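Local coordinates for phospholipase C-beta (PLC-beta) (Sepia officinalis, PDB 3QR0), which belongs to the phospholipase C-beta family, combining PH, EF-hand-like, TIM-barrel and C2 domains in one chain that holds a calcium ion, at residues 325-330 with 456-462; 407-411 with 618-622; 450-456 with 535-539; 467-472 with 517-523; 560-564 with 590-594. One frame throughout, in Å; residues are numbered along the deposited sequence.

Contact 1 of 5, residues 325-330 with 456-462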
# COMPACT_ATOMS: atom_id res chain seq x y z
N MET A 325 2.62 19.86 -2.14
CA MET A 325 2.18 19.71 -0.75
C MET A 325 1.91 21.05 -0.08
O MET A 325 1.78 21.12 1.15
CB MET A 325 3.25 18.94 0.05
CG MET A 325 3.59 17.56 -0.51
SD MET A 325 2.12 16.52 -0.73
CE MET A 325 1.59 16.30 0.96
N LYS A 326 1.82 22.11 -0.87
CA LYS A 326 1.68 23.47 -0.33
C LYS A 326 0.32 24.10 -0.65
O LYS A 326 0.22 25.31 -0.84
CB LYS A 326 2.83 24.34 -0.85
CG LYS A 326 4.21 23.79 -0.49
CD LYS A 326 5.32 24.64 -1.08
CE LYS A 326 6.69 24.07 -0.74
NZ LYS A 326 7.78 25.07 -0.94
N LEU A 327 -0.73 23.28 -0.68
CA LEU A 327 -2.10 23.78 -0.74
C LEU A 327 -2.81 23.50 0.58
O LEU A 327 -2.30 22.75 1.41
CB LEU A 327 -2.85 23.14 -1.91
CG LEU A 327 -2.24 23.43 -3.29
CD1 LEU A 327 -2.96 22.66 -4.38
CD2 LEU A 327 -2.26 24.93 -3.59
N THR A 328 -3.97 24.12 0.78
CA THR A 328 -4.77 23.90 1.98
C THR A 328 -5.02 22.40 2.24
O THR A 328 -5.19 21.64 1.30
CB THR A 328 -6.12 24.64 1.88
OG1 THR A 328 -6.92 24.33 3.02
CG2 THR A 328 -6.88 24.23 0.61
N LEU A 329 -5.04 22.00 3.52
CA LEU A 329 -5.35 20.60 3.91
C LEU A 329 -6.60 20.03 3.23
O LEU A 329 -6.65 18.84 2.92
CB LEU A 329 -5.56 20.48 5.43
CG LEU A 329 -4.38 20.06 6.31
CD1 LEU A 329 -4.79 20.11 7.79
CD2 LEU A 329 -3.89 18.67 5.94
N ALA A 330 -7.60 20.88 3.03
CA ALA A 330 -8.85 20.48 2.39
C ALA A 330 -8.66 19.97 0.95
O ALA A 330 -9.54 19.32 0.41
CB ALA A 330 -9.86 21.65 2.42
N LEU A 456 -7.08 26.76 5.82
CA LEU A 456 -6.29 25.84 6.63
C LEU A 456 -4.84 25.88 6.16
O LEU A 456 -4.59 26.15 4.99
CB LEU A 456 -6.82 24.41 6.50
CG LEU A 456 -8.23 24.16 7.03
CD1 LEU A 456 -8.81 22.87 6.43
CD2 LEU A 456 -8.23 24.10 8.54
N PRO A 457 -3.88 25.63 7.08
CA PRO A 457 -2.48 25.47 6.67
C PRO A 457 -2.30 24.32 5.69
O PRO A 457 -3.22 23.53 5.48
CB PRO A 457 -1.76 25.17 7.99
CG PRO A 457 -2.66 25.64 9.06
CD PRO A 457 -4.05 25.48 8.54
N THR A 458 -1.11 24.22 5.11
CA THR A 458 -0.80 23.17 4.13
C THR A 458 -0.13 21.99 4.83
O THR A 458 0.42 22.15 5.92
CB THR A 458 0.16 23.68 3.04
OG1 THR A 458 1.49 23.80 3.58
CG2 THR A 458 -0.30 25.05 2.51
N PRO A 459 -0.17 20.80 4.21
CA PRO A 459 0.56 19.70 4.83
C PRO A 459 2.04 20.03 5.04
O PRO A 459 2.63 19.63 6.05
CB PRO A 459 0.39 18.55 3.82
CG PRO A 459 -0.87 18.87 3.08
CD PRO A 459 -0.92 20.37 3.02
N TYR A 460 2.62 20.78 4.11
CA TYR A 460 4.01 21.20 4.20
C TYR A 460 4.26 22.07 5.45
O TYR A 460 5.27 21.91 6.13
CB TYR A 460 4.43 21.95 2.93
CG TYR A 460 5.91 22.18 2.82
CD1 TYR A 460 6.76 21.17 2.36
CD2 TYR A 460 6.48 23.40 3.17
CE1 TYR A 460 8.13 21.38 2.26
CE2 TYR A 460 7.85 23.61 3.07
CZ TYR A 460 8.67 22.59 2.61
OH TYR A 460 10.02 22.80 2.51
N ASP A 461 3.32 22.96 5.75
CA ASP A 461 3.42 23.81 6.94
C ASP A 461 3.45 22.97 8.21
O ASP A 461 4.06 23.37 9.20
CB ASP A 461 2.23 24.77 7.06
CG ASP A 461 2.19 25.81 5.96
OD1 ASP A 461 3.26 26.15 5.40
OD2 ASP A 461 1.07 26.30 5.67
N LEU A 462 2.78 21.82 8.17
CA LEU A 462 2.54 21.02 9.37
C LEU A 462 3.29 19.68 9.38
O LEU A 462 2.87 18.76 10.06
CB LEU A 462 1.04 20.79 9.51
CG LEU A 462 0.19 22.05 9.73
CD1 LEU A 462 -1.27 21.70 9.88
CD2 LEU A 462 0.67 22.83 10.95
O HOH W 1 -9.21 25.65 3.69
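Lys-326 and Tyr-460 run side by side and point the same way, the extended lysine chain lying along one face of the ring. Its CE sits over the ring centre, 3.9 Å from the centroid of Tyr-460, in a CH-pi contact. The charged NZ, 4.6 Å from the same centroid, adds a cation-pi interaction from slightly off the ring normal. Tyr-460 reaches this position with CG anti to its N (chi1 -168°), while its own backbone N donates to Met-325 O at 3.1 Å. A second backbone bond, Leu-329 N to Pro-457 O, also 3.1 Å, joins the two loops further along.

Between these bonds Thr-458 nestles against the backbone of 325-330, its CG2 lying 3.4 Å from Lys-326 C. Its hydroxyl faces its own loop instead: OG1 accepts Asp-461 N in an ST motif, and Asp-461 OD2 receives Thr-458 N from above the carboxylate plane. On the buried side, Met-325, bent at chi2 and chi3, crosses Pro-459 at about a right angle and brings CE within 3.8 Å of Pro-459 CB. Leu-329 slides past the same proline in the opposite direction, and Leu-329 CD2 lies 4.2 Å from Pro-459 CG. At the far end a water joins Thr-328 OG1 to Leu-456 N.

These loops of the X part of the TIM barrel pack onto strand 332-334 and onto strand 622-624 of the Y part: Tyr-332 and Ile-334 meet Pro-459 and Leu-329 respectively, and Tyr-622 touches Met-325, Leu-329 and Pro-459.

Contact 2 of 5, residues 407-411 with 618-622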
# COMPACT_ATOMS: atom_id res chain seq x y z
N VAL A 407 7.59 6.67 8.35
CA VAL A 407 7.46 6.48 6.90
C VAL A 407 6.98 7.71 6.15
O VAL A 407 7.19 7.80 4.95
CB VAL A 407 6.54 5.28 6.54
CG1 VAL A 407 6.91 4.06 7.37
CG2 VAL A 407 5.07 5.65 6.71
N SER A 408 6.36 8.65 6.86
CA SER A 408 5.90 9.91 6.27
C SER A 408 6.21 11.07 7.20
O SER A 408 6.03 10.96 8.41
CB SER A 408 4.39 9.85 6.02
OG SER A 408 3.89 11.12 5.62
N ASP A 409 6.65 12.19 6.63
CA ASP A 409 6.88 13.42 7.39
C ASP A 409 5.62 14.26 7.54
O ASP A 409 5.64 15.28 8.24
CB ASP A 409 7.95 14.28 6.70
CG ASP A 409 9.35 13.73 6.86
OD1 ASP A 409 9.61 12.98 7.83
OD2 ASP A 409 10.22 14.09 6.03
N TYR A 410 4.53 13.86 6.89
CA TYR A 410 3.35 14.73 6.78
C TYR A 410 2.36 14.53 7.93
O TYR A 410 2.37 13.49 8.58
CB TYR A 410 2.76 14.60 5.36
CG TYR A 410 3.68 15.31 4.38
CD1 TYR A 410 3.56 16.67 4.16
CD2 TYR A 410 4.74 14.64 3.78
CE1 TYR A 410 4.43 17.35 3.32
CE2 TYR A 410 5.63 15.31 2.93
CZ TYR A 410 5.46 16.67 2.71
OH TYR A 410 6.32 17.37 1.88
N PRO A 411 1.53 15.55 8.23
CA PRO A 411 0.87 15.59 9.54
C PRO A 411 -0.10 14.45 9.85
O PRO A 411 -0.71 13.87 8.94
CB PRO A 411 0.13 16.94 9.54
CG PRO A 411 0.08 17.38 8.12
CD PRO A 411 1.25 16.75 7.42
N GLY A 618 5.08 9.01 -2.49
CA GLY A 618 6.08 8.67 -1.47
C GLY A 618 5.55 7.90 -0.28
O GLY A 618 6.19 7.86 0.76
N CYS A 619 4.39 7.27 -0.44
CA CYS A 619 3.68 6.65 0.68
C CYS A 619 3.53 7.65 1.85
O CYS A 619 3.62 7.28 3.02
CB CYS A 619 4.38 5.36 1.11
SG CYS A 619 3.29 4.21 1.98
N SER A 620 3.29 8.91 1.51
CA SER A 620 3.16 9.99 2.49
C SER A 620 1.82 9.98 3.23
O SER A 620 1.68 10.62 4.27
CB SER A 620 3.32 11.33 1.79
OG SER A 620 2.28 11.52 0.85
N GLY A 621 0.84 9.29 2.66
CA GLY A 621 -0.52 9.31 3.18
C GLY A 621 -1.34 10.50 2.70
O GLY A 621 -2.46 10.70 3.17
N TYR A 622 -0.78 11.28 1.77
CA TYR A 622 -1.47 12.43 1.17
C TYR A 622 -1.48 12.33 -0.35
O TYR A 622 -0.43 12.13 -0.95
CB TYR A 622 -0.78 13.74 1.58
CG TYR A 622 -1.10 14.15 2.99
CD1 TYR A 622 -0.46 13.54 4.07
CD2 TYR A 622 -2.04 15.13 3.25
CE1 TYR A 622 -0.76 13.92 5.38
CE2 TYR A 622 -2.35 15.50 4.53
CZ TYR A 622 -1.71 14.90 5.59
OH TYR A 622 -2.03 15.27 6.87
O HOH W 2 6.82 9.43 2.80
O HOH W 3 8.02 6.01 2.12
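Two loops, 407-411 and 618-622, meet here in a buried contact held by hydroxyl-to-carbonyl hydrogen bonds, which joins the X and Y parts of the TIM barrel just ahead of two of its strands. Ser-408 OG donates to Ser-620 O at 2.6 Å and, in an ST turn, accepts Tyr-410 N at 3.1 Å; its first torsion (chi1 172°) sets OG anti to N, and the two bonds fix the hydroxyl from both loops. Ser-620 forms an ST turn of its own, with OG receiving Tyr-622 N and also bonded to Asn-617 O.

In the other direction, Tyr-622 OH donates to Pro-411 O at 2.8 Å. The carbonyl oxygen lies at the ring edge, near the ring plane, but the hydroxyl stands 38° above the carbonyl plane. The tyrosine crosses the proline ring at about a right angle, and Tyr-622 CE1 packs 3.6 Å from Tyr-410 CB. At the other end a water donates to both Val-407 O and Gly-618 O, 2.7 Å from each.

Pro-411 leads straight into strand 412-418 and Tyr-622 opens strand 622-624, while Tyr-332 and Ile-334 of strand 332-334 touch the Tyr-622 side chain.

Contact 3 of 5, residues 450-456 with 535-539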
# COMPACT_ATOMS: atom_id res chain seq x y z
N LEU A 450 -7.35 31.39 13.63
CA LEU A 450 -8.66 30.74 13.59
C LEU A 450 -9.76 31.80 13.47
O LEU A 450 -10.52 32.03 14.41
CB LEU A 450 -8.86 29.88 14.84
CG LEU A 450 -7.81 28.79 15.09
CD1 LEU A 450 -8.07 28.11 16.44
CD2 LEU A 450 -7.78 27.77 13.96
N LYS A 451 -9.83 32.43 12.31
CA LYS A 451 -10.85 33.43 12.01
C LYS A 451 -11.54 33.03 10.71
O LYS A 451 -10.95 32.31 9.91
CB LYS A 451 -10.21 34.82 11.86
CG LYS A 451 -9.64 35.39 13.15
CD LYS A 451 -8.97 36.74 12.91
CE LYS A 451 -8.47 37.35 14.21
NZ LYS A 451 -7.82 38.67 13.98
N PRO A 452 -12.78 33.51 10.50
CA PRO A 452 -13.48 33.20 9.25
C PRO A 452 -12.75 33.71 8.00
O PRO A 452 -12.19 34.80 8.01
CB PRO A 452 -14.83 33.90 9.41
CG PRO A 452 -14.66 34.86 10.53
CD PRO A 452 -13.64 34.26 11.43
N GLY A 453 -12.74 32.90 6.95
CA GLY A 453 -12.12 33.27 5.68
C GLY A 453 -10.64 32.93 5.57
O GLY A 453 -10.04 33.09 4.50
N VAL A 454 -10.04 32.46 6.66
CA VAL A 454 -8.63 32.10 6.66
C VAL A 454 -8.47 30.62 6.33
O VAL A 454 -8.96 29.76 7.08
CB VAL A 454 -7.98 32.40 8.02
CG1 VAL A 454 -6.54 31.93 8.04
CG2 VAL A 454 -8.07 33.90 8.33
N PRO A 455 -7.79 30.30 5.22
CA PRO A 455 -7.68 28.89 4.84
C PRO A 455 -6.83 28.06 5.80
O PRO A 455 -5.97 28.60 6.51
CB PRO A 455 -7.05 28.94 3.44
CG PRO A 455 -6.39 30.25 3.35
CD PRO A 455 -7.13 31.19 4.24
N LEU A 456 -7.08 26.76 5.82
CA LEU A 456 -6.29 25.84 6.63
C LEU A 456 -4.84 25.88 6.16
O LEU A 456 -4.59 26.15 4.99
CB LEU A 456 -6.82 24.41 6.50
CG LEU A 456 -8.23 24.16 7.03
CD1 LEU A 456 -8.81 22.87 6.43
CD2 LEU A 456 -8.23 24.10 8.54
N LYS A 535 -20.90 30.84 7.60
CA LYS A 535 -19.97 30.97 8.72
C LYS A 535 -18.52 31.14 8.25
O LYS A 535 -17.75 31.86 8.88
CB LYS A 535 -20.09 29.78 9.67
CG LYS A 535 -21.35 29.83 10.53
CD LYS A 535 -21.74 28.45 11.05
CE LYS A 535 -20.66 27.84 11.92
NZ LYS A 535 -21.01 26.45 12.36
N ASP A 536 -18.16 30.47 7.16
CA ASP A 536 -16.88 30.68 6.49
C ASP A 536 -15.69 30.31 7.39
O ASP A 536 -14.62 30.91 7.29
CB ASP A 536 -16.79 32.15 6.03
CG ASP A 536 -15.83 32.36 4.86
OD1 ASP A 536 -15.44 31.38 4.19
OD2 ASP A 536 -15.47 33.53 4.61
N ARG A 537 -15.89 29.32 8.26
CA ARG A 537 -14.84 28.86 9.18
C ARG A 537 -14.18 27.60 8.63
O ARG A 537 -14.74 26.51 8.72
CB ARG A 537 -15.43 28.59 10.57
CG ARG A 537 -16.00 29.81 11.26
CD ARG A 537 -16.73 29.44 12.54
NE ARG A 537 -17.65 30.49 12.96
CZ ARG A 537 -18.56 30.36 13.93
NH1 ARG A 537 -18.67 29.23 14.62
NH2 ARG A 537 -19.36 31.38 14.22
N HIS A 538 -12.98 27.76 8.09
CA HIS A 538 -12.29 26.67 7.39
C HIS A 538 -11.75 25.61 8.36
O HIS A 538 -11.39 24.51 7.94
CB HIS A 538 -11.12 27.22 6.57
CG HIS A 538 -11.53 28.10 5.43
ND1 HIS A 538 -10.99 27.99 4.17
CD2 HIS A 538 -12.42 29.13 5.35
CE1 HIS A 538 -11.51 28.90 3.37
NE2 HIS A 538 -12.38 29.61 4.07
N TYR A 539 -11.70 25.96 9.65
CA TYR A 539 -11.17 25.08 10.70
C TYR A 539 -12.28 24.31 11.41
O TYR A 539 -12.02 23.51 12.31
CB TYR A 539 -10.38 25.91 11.72
CG TYR A 539 -11.17 27.07 12.26
CD1 TYR A 539 -12.04 26.90 13.32
CD2 TYR A 539 -11.06 28.34 11.69
CE1 TYR A 539 -12.78 27.95 13.81
CE2 TYR A 539 -11.80 29.40 12.18
CZ TYR A 539 -12.66 29.19 13.24
OH TYR A 539 -13.41 30.22 13.75
O HOH W 4 -11.29 29.97 8.46
O HOH W 1 -9.21 25.65 3.69
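A single water is gripped from three directions: it donates to Lys-451 O and to Val-454 O, at 2.8 and 2.7 Å, and accepts His-538 N at 2.8 Å. It bridges the two end carbonyls of a type II beta turn, residues 451-454, which lies at the surface of the TIM barrel and ties its X part to its Y part. Gly-453, at the positive-phi third position of the turn, donates its N to Asp-536 O at 2.8 Å, nearly along the C=O axis. Asp-536 itself has positive phi and is the residue at which the chain leaves helix 529-535.

His-538 lies with one ring face against the Val-454 to Pro-455 peptide, which is offset toward the ring rim. Near the ring plane, His-538 ND1 is 3.0 Å from the oxygen of the water that also serves contact 1.

Tyr-539 has chi1 of 53°, which sets CG between its own N and carbonyl carbon and stands the ring beside Leu-450. The leucine side chain crosses it obliquely. Arg-537 CB packs over the opposite face, and Leu-450 CB, in a CH-pi contact, sits 4.1 Å from the centroid of Tyr-539.

Contact 4 of 5, residues 467-472 with 517-523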
# COMPACT_ATOMS: atom_id res chain seq x y z
N LEU A 467 -2.09 16.63 15.05
CA LEU A 467 -3.25 17.48 15.32
C LEU A 467 -4.31 16.68 16.07
O LEU A 467 -4.51 15.49 15.80
CB LEU A 467 -3.84 18.05 14.03
CG LEU A 467 -3.02 19.17 13.40
CD1 LEU A 467 -1.91 18.58 12.56
CD2 LEU A 467 -3.91 20.08 12.55
N ILE A 468 -4.97 17.35 17.01
CA ILE A 468 -6.00 16.73 17.83
C ILE A 468 -7.37 17.17 17.36
O ILE A 468 -7.66 18.37 17.35
CB ILE A 468 -5.87 17.10 19.32
CG1 ILE A 468 -4.46 16.80 19.85
CG2 ILE A 468 -6.92 16.34 20.14
CD1 ILE A 468 -4.04 15.36 19.70
N LYS A 469 -8.20 16.20 17.00
CA LYS A 469 -9.60 16.43 16.67
C LYS A 469 -10.44 16.00 17.88
O LYS A 469 -10.56 14.80 18.18
CB LYS A 469 -9.99 15.64 15.42
CG LYS A 469 -11.49 15.59 15.12
CD LYS A 469 -11.80 14.62 14.00
CE LYS A 469 -13.26 14.18 14.00
NZ LYS A 469 -13.65 13.46 15.26
N ASN A 470 -11.00 16.99 18.56
CA ASN A 470 -11.82 16.78 19.75
C ASN A 470 -12.76 17.96 19.89
O ASN A 470 -12.45 19.06 19.43
CB ASN A 470 -10.92 16.65 20.99
CG ASN A 470 -11.67 16.16 22.21
OD1 ASN A 470 -11.69 14.97 22.51
ND2 ASN A 470 -12.30 17.08 22.95
N LYS A 471 -13.91 17.73 20.53
CA LYS A 471 -14.84 18.82 20.81
C LYS A 471 -14.10 19.93 21.56
O LYS A 471 -13.20 19.65 22.36
CB LYS A 471 -16.02 18.33 21.65
CG LYS A 471 -16.98 17.40 20.91
CD LYS A 471 -17.85 16.60 21.88
CE LYS A 471 -18.85 17.48 22.61
NZ LYS A 471 -19.84 16.65 23.38
N LYS A 472 -14.45 21.17 21.26
CA LYS A 472 -13.96 22.31 22.03
C LYS A 472 -15.01 22.66 23.07
O LYS A 472 -16.11 22.11 23.06
CB LYS A 472 -13.64 23.50 21.13
CG LYS A 472 -12.32 23.34 20.37
CD LYS A 472 -11.87 24.62 19.68
CE LYS A 472 -11.15 25.57 20.63
NZ LYS A 472 -9.79 25.10 21.00
N LEU A 517 -6.09 21.85 23.16
CA LEU A 517 -5.24 21.22 22.15
C LEU A 517 -5.84 21.25 20.74
O LEU A 517 -5.17 20.91 19.77
CB LEU A 517 -4.94 19.77 22.54
CG LEU A 517 -4.34 19.56 23.94
CD1 LEU A 517 -4.15 18.08 24.20
CD2 LEU A 517 -3.02 20.31 24.11
N VAL A 518 -7.11 21.66 20.63
CA VAL A 518 -7.82 21.66 19.34
C VAL A 518 -7.68 23.01 18.67
O VAL A 518 -7.79 24.05 19.32
CB VAL A 518 -9.31 21.32 19.53
CG1 VAL A 518 -10.02 21.25 18.18
CG2 VAL A 518 -9.47 19.99 20.28
N ASN A 519 -7.43 23.00 17.36
CA ASN A 519 -7.32 24.24 16.60
C ASN A 519 -7.87 24.11 15.18
O ASN A 519 -8.99 24.54 14.92
CB ASN A 519 -5.89 24.79 16.60
CG ASN A 519 -4.83 23.70 16.55
OD1 ASN A 519 -4.72 22.98 15.56
ND2 ASN A 519 -4.05 23.57 17.62
N TYR A 520 -7.11 23.50 14.27
CA TYR A 520 -7.49 23.47 12.86
C TYR A 520 -8.50 22.38 12.51
O TYR A 520 -9.15 22.45 11.47
CB TYR A 520 -6.25 23.33 11.97
CG TYR A 520 -5.36 24.53 12.06
CD1 TYR A 520 -5.76 25.76 11.55
CD2 TYR A 520 -4.12 24.45 12.69
CE1 TYR A 520 -4.96 26.87 11.65
CE2 TYR A 520 -3.30 25.56 12.79
CZ TYR A 520 -3.73 26.77 12.27
OH TYR A 520 -2.92 27.88 12.37
N ILE A 521 -8.62 21.37 13.37
CA ILE A 521 -9.51 20.25 13.10
C ILE A 521 -10.58 20.21 14.18
O ILE A 521 -10.60 19.30 15.01
CB ILE A 521 -8.76 18.90 13.04
CG1 ILE A 521 -7.43 19.03 12.30
CG2 ILE A 521 -9.65 17.85 12.37
CD1 ILE A 521 -7.55 19.44 10.85
N GLN A 522 -11.46 21.20 14.16
CA GLN A 522 -12.49 21.32 15.18
C GLN A 522 -13.78 20.65 14.71
O GLN A 522 -14.43 21.13 13.79
CB GLN A 522 -12.77 22.79 15.51
CG GLN A 522 -13.71 22.96 16.68
CD GLN A 522 -14.09 24.40 16.93
OE1 GLN A 522 -13.39 25.33 16.51
NE2 GLN A 522 -15.20 24.59 17.63
N PRO A 523 -14.17 19.54 15.37
CA PRO A 523 -15.40 18.86 14.98
C PRO A 523 -16.62 19.59 15.50
O PRO A 523 -16.70 19.88 16.69
CB PRO A 523 -15.27 17.49 15.65
CG PRO A 523 -14.41 17.72 16.83
CD PRO A 523 -13.56 18.94 16.57
O HOH W 5 -6.95 20.69 15.82
O HOH W 6 -4.25 20.11 17.38
O HOH W 7 -16.06 21.63 18.83
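Val-518 is the bump that segment 467-472 wraps around. Its CG2 lies 3.7 Å from Asn-470 CB and also touches the Asn-470 carbonyl. The aliphatic part of Lys-472 slides past it in the opposite direction, CG 3.7 Å from Val-518 CB. The lysine chain then bends at chi3 and chi4, carrying NZ past the valine side chain to Val-518 O at 2.8 Å; it arrives 36° above the carbonyl plane and has Ser-515 O as a second partner. The Lys-472 chain crosses Gln-522 at about a right angle, its CD 3.5 Å from Gln-522 CD.

Ile-521 fits between two neighbours, CG1 meeting Leu-467 CD2 at 3.7 Å and CG2 resting 3.8 Å from Lys-469 CB. Pro-523 settles against the Asn-470 carbonyl, while Ile-468 and Leu-517 lie side by side.

Strands 466-469 and 522-523 thus meet where the X and Y parts of the TIM barrel join. No direct backbone hydrogen bond crosses; instead one water accepts Ile-468 N at 2.9 Å and lies 2.7 Å from Leu-517 O. Asn-470 N is buried with no partner in the model. The seam relies on interlocking side chains, water-mediated bonds and one lysine bond.

Contact 5 of 5, residues 560-564 with 590-594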
# COMPACT_ATOMS: atom_id res chain seq x y z
N PHE A 560 -21.88 19.32 -1.61
CA PHE A 560 -20.95 18.51 -0.82
C PHE A 560 -19.54 18.69 -1.37
O PHE A 560 -18.59 18.94 -0.61
CB PHE A 560 -21.36 17.03 -0.84
CG PHE A 560 -20.94 16.23 0.37
CD1 PHE A 560 -19.95 16.67 1.25
CD2 PHE A 560 -21.53 14.99 0.61
CE1 PHE A 560 -19.58 15.91 2.35
CE2 PHE A 560 -21.16 14.23 1.71
CZ PHE A 560 -20.18 14.69 2.58
N VAL A 561 -19.40 18.57 -2.69
CA VAL A 561 -18.11 18.80 -3.35
C VAL A 561 -17.57 20.21 -3.06
O VAL A 561 -16.38 20.36 -2.77
CB VAL A 561 -18.22 18.57 -4.87
CG1 VAL A 561 -16.94 19.00 -5.59
CG2 VAL A 561 -18.54 17.10 -5.18
N ASP A 562 -18.44 21.21 -3.11
CA ASP A 562 -18.03 22.60 -2.84
C ASP A 562 -17.60 22.81 -1.39
O ASP A 562 -16.60 23.49 -1.13
CB ASP A 562 -19.16 23.57 -3.19
CG ASP A 562 -19.26 23.87 -4.68
OD1 ASP A 562 -20.16 24.66 -5.05
OD2 ASP A 562 -18.47 23.34 -5.49
N TYR A 563 -18.35 22.24 -0.45
CA TYR A 563 -17.98 22.27 0.97
C TYR A 563 -16.55 21.76 1.20
O TYR A 563 -15.76 22.36 1.94
CB TYR A 563 -18.99 21.45 1.79
CG TYR A 563 -18.56 21.18 3.22
CD1 TYR A 563 -18.93 22.02 4.26
CD2 TYR A 563 -17.77 20.07 3.52
CE1 TYR A 563 -18.53 21.77 5.57
CE2 TYR A 563 -17.37 19.81 4.82
CZ TYR A 563 -17.75 20.66 5.84
OH TYR A 563 -17.34 20.39 7.13
N ASN A 564 -16.22 20.65 0.53
CA ASN A 564 -14.91 20.01 0.69
C ASN A 564 -13.74 20.73 -0.01
O ASN A 564 -12.61 20.27 0.04
CB ASN A 564 -14.98 18.55 0.22
CG ASN A 564 -15.68 17.65 1.23
OD1 ASN A 564 -15.54 17.83 2.44
ND2 ASN A 564 -16.42 16.67 0.74
N ASN A 590 -15.14 10.65 -4.30
CA ASN A 590 -15.83 11.26 -5.44
C ASN A 590 -16.51 12.59 -5.10
O ASN A 590 -16.70 13.42 -5.97
CB ASN A 590 -16.88 10.31 -6.03
CG ASN A 590 -16.28 9.08 -6.69
OD1 ASN A 590 -15.14 9.09 -7.16
ND2 ASN A 590 -17.06 8.00 -6.73
N ALA A 591 -16.87 12.77 -3.83
CA ALA A 591 -17.45 14.03 -3.34
C ALA A 591 -16.39 14.96 -2.72
O ALA A 591 -16.72 16.01 -2.15
CB ALA A 591 -18.55 13.75 -2.33
N GLY A 592 -15.12 14.57 -2.83
CA GLY A 592 -14.01 15.38 -2.32
C GLY A 592 -13.74 15.24 -0.83
O GLY A 592 -12.99 16.05 -0.27
N CYS A 593 -14.35 14.24 -0.17
CA CYS A 593 -14.12 13.98 1.26
C CYS A 593 -12.67 13.55 1.46
O CYS A 593 -12.15 12.74 0.70
CB CYS A 593 -15.05 12.89 1.81
SG CYS A 593 -16.81 13.27 1.65
N GLN A 594 -12.05 14.08 2.50
CA GLN A 594 -10.61 13.93 2.70
C GLN A 594 -10.24 12.77 3.63
O GLN A 594 -9.27 12.06 3.37
CB GLN A 594 -10.00 15.22 3.26
CG GLN A 594 -10.27 16.44 2.40
CD GLN A 594 -11.58 17.12 2.74
OE1 GLN A 594 -12.41 16.58 3.47
NE2 GLN A 594 -11.77 18.32 2.23
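Asn-564 reaches from the end of helix 557-563 to loop 590-594, donating ND2 to Ala-591 O at 3.0 Å. The bond is nearly straight (171°) and the oxygen lies in the plane of the Asn-564 amide, although the donor stands well above the plane of the Ala-591 carbonyl. With CG beside its N (chi1 -76°), the amide is placed so that ND2 faces this oxygen. Asn-564 CB rests 3.2 Å from Gly-592 O. The rotation of the amide is set at both ends, since OD1 is hydrogen-bonded to Thr-569 OG1.

Gln-594 comes up against it with a chain bent at chi2, and the two amide planes are almost perpendicular. Rather than bonding to each other, the amides have other partners: Gln-594 OE1 accepts Thr-569 N, and NE2 donates to Gln-567 O and Ala-330 O.

The loop takes its shape from a Schellman motif in which Gly-592, with positive phi, ends helix 586-589. The chain then runs on to strand 595-596 of the Y part of the TIM barrel, and Ala-591 O faces helix 557-563. Val-561 CA makes a CA-H...O contact with that same oxygen at 3.3 Å, and Val-561 CG2 packs 3.7 Å from Ala-591 CA. Phe-560 has CG anti to N (chi1 -153°), and its ring meets Cys-593 SG obliquely in a sulfur-aromatic contact, 4.3 Å from the centroid; Ala-591 CB lies 4.4 Å from Phe-560 CD2. The sulfur is also 3.5 Å from Asn-564 ND2. Lys-625 NZ bonds both Gly-592 O and Asn-564 O, joining the helix end to the loop a second time.

Contacts 2, 4 and 5 are buried, contact 1 is partly so, and contact 3 lies at the surface. Contacts 2, 3 and 4 each join the X and Y parts of the barrel, whereas contact 1 stays within X and contact 5 within Y. The chemistry differs: backbone bonds and a lysine over a tyrosine face in contact 1, hydroxyl-to-carbonyl bonds in contact 2, waters and a turn in contact 3, interlocked side chains in contact 4, an asparagine amide in contact 5. Leu-456 and one water belong to both contacts 1 and 3. A probable Tyr-539 O to Gln-522 N bond connects contacts 3 and 4, and contacts 1 and 5 are tied through Ala-330 and Gln-594.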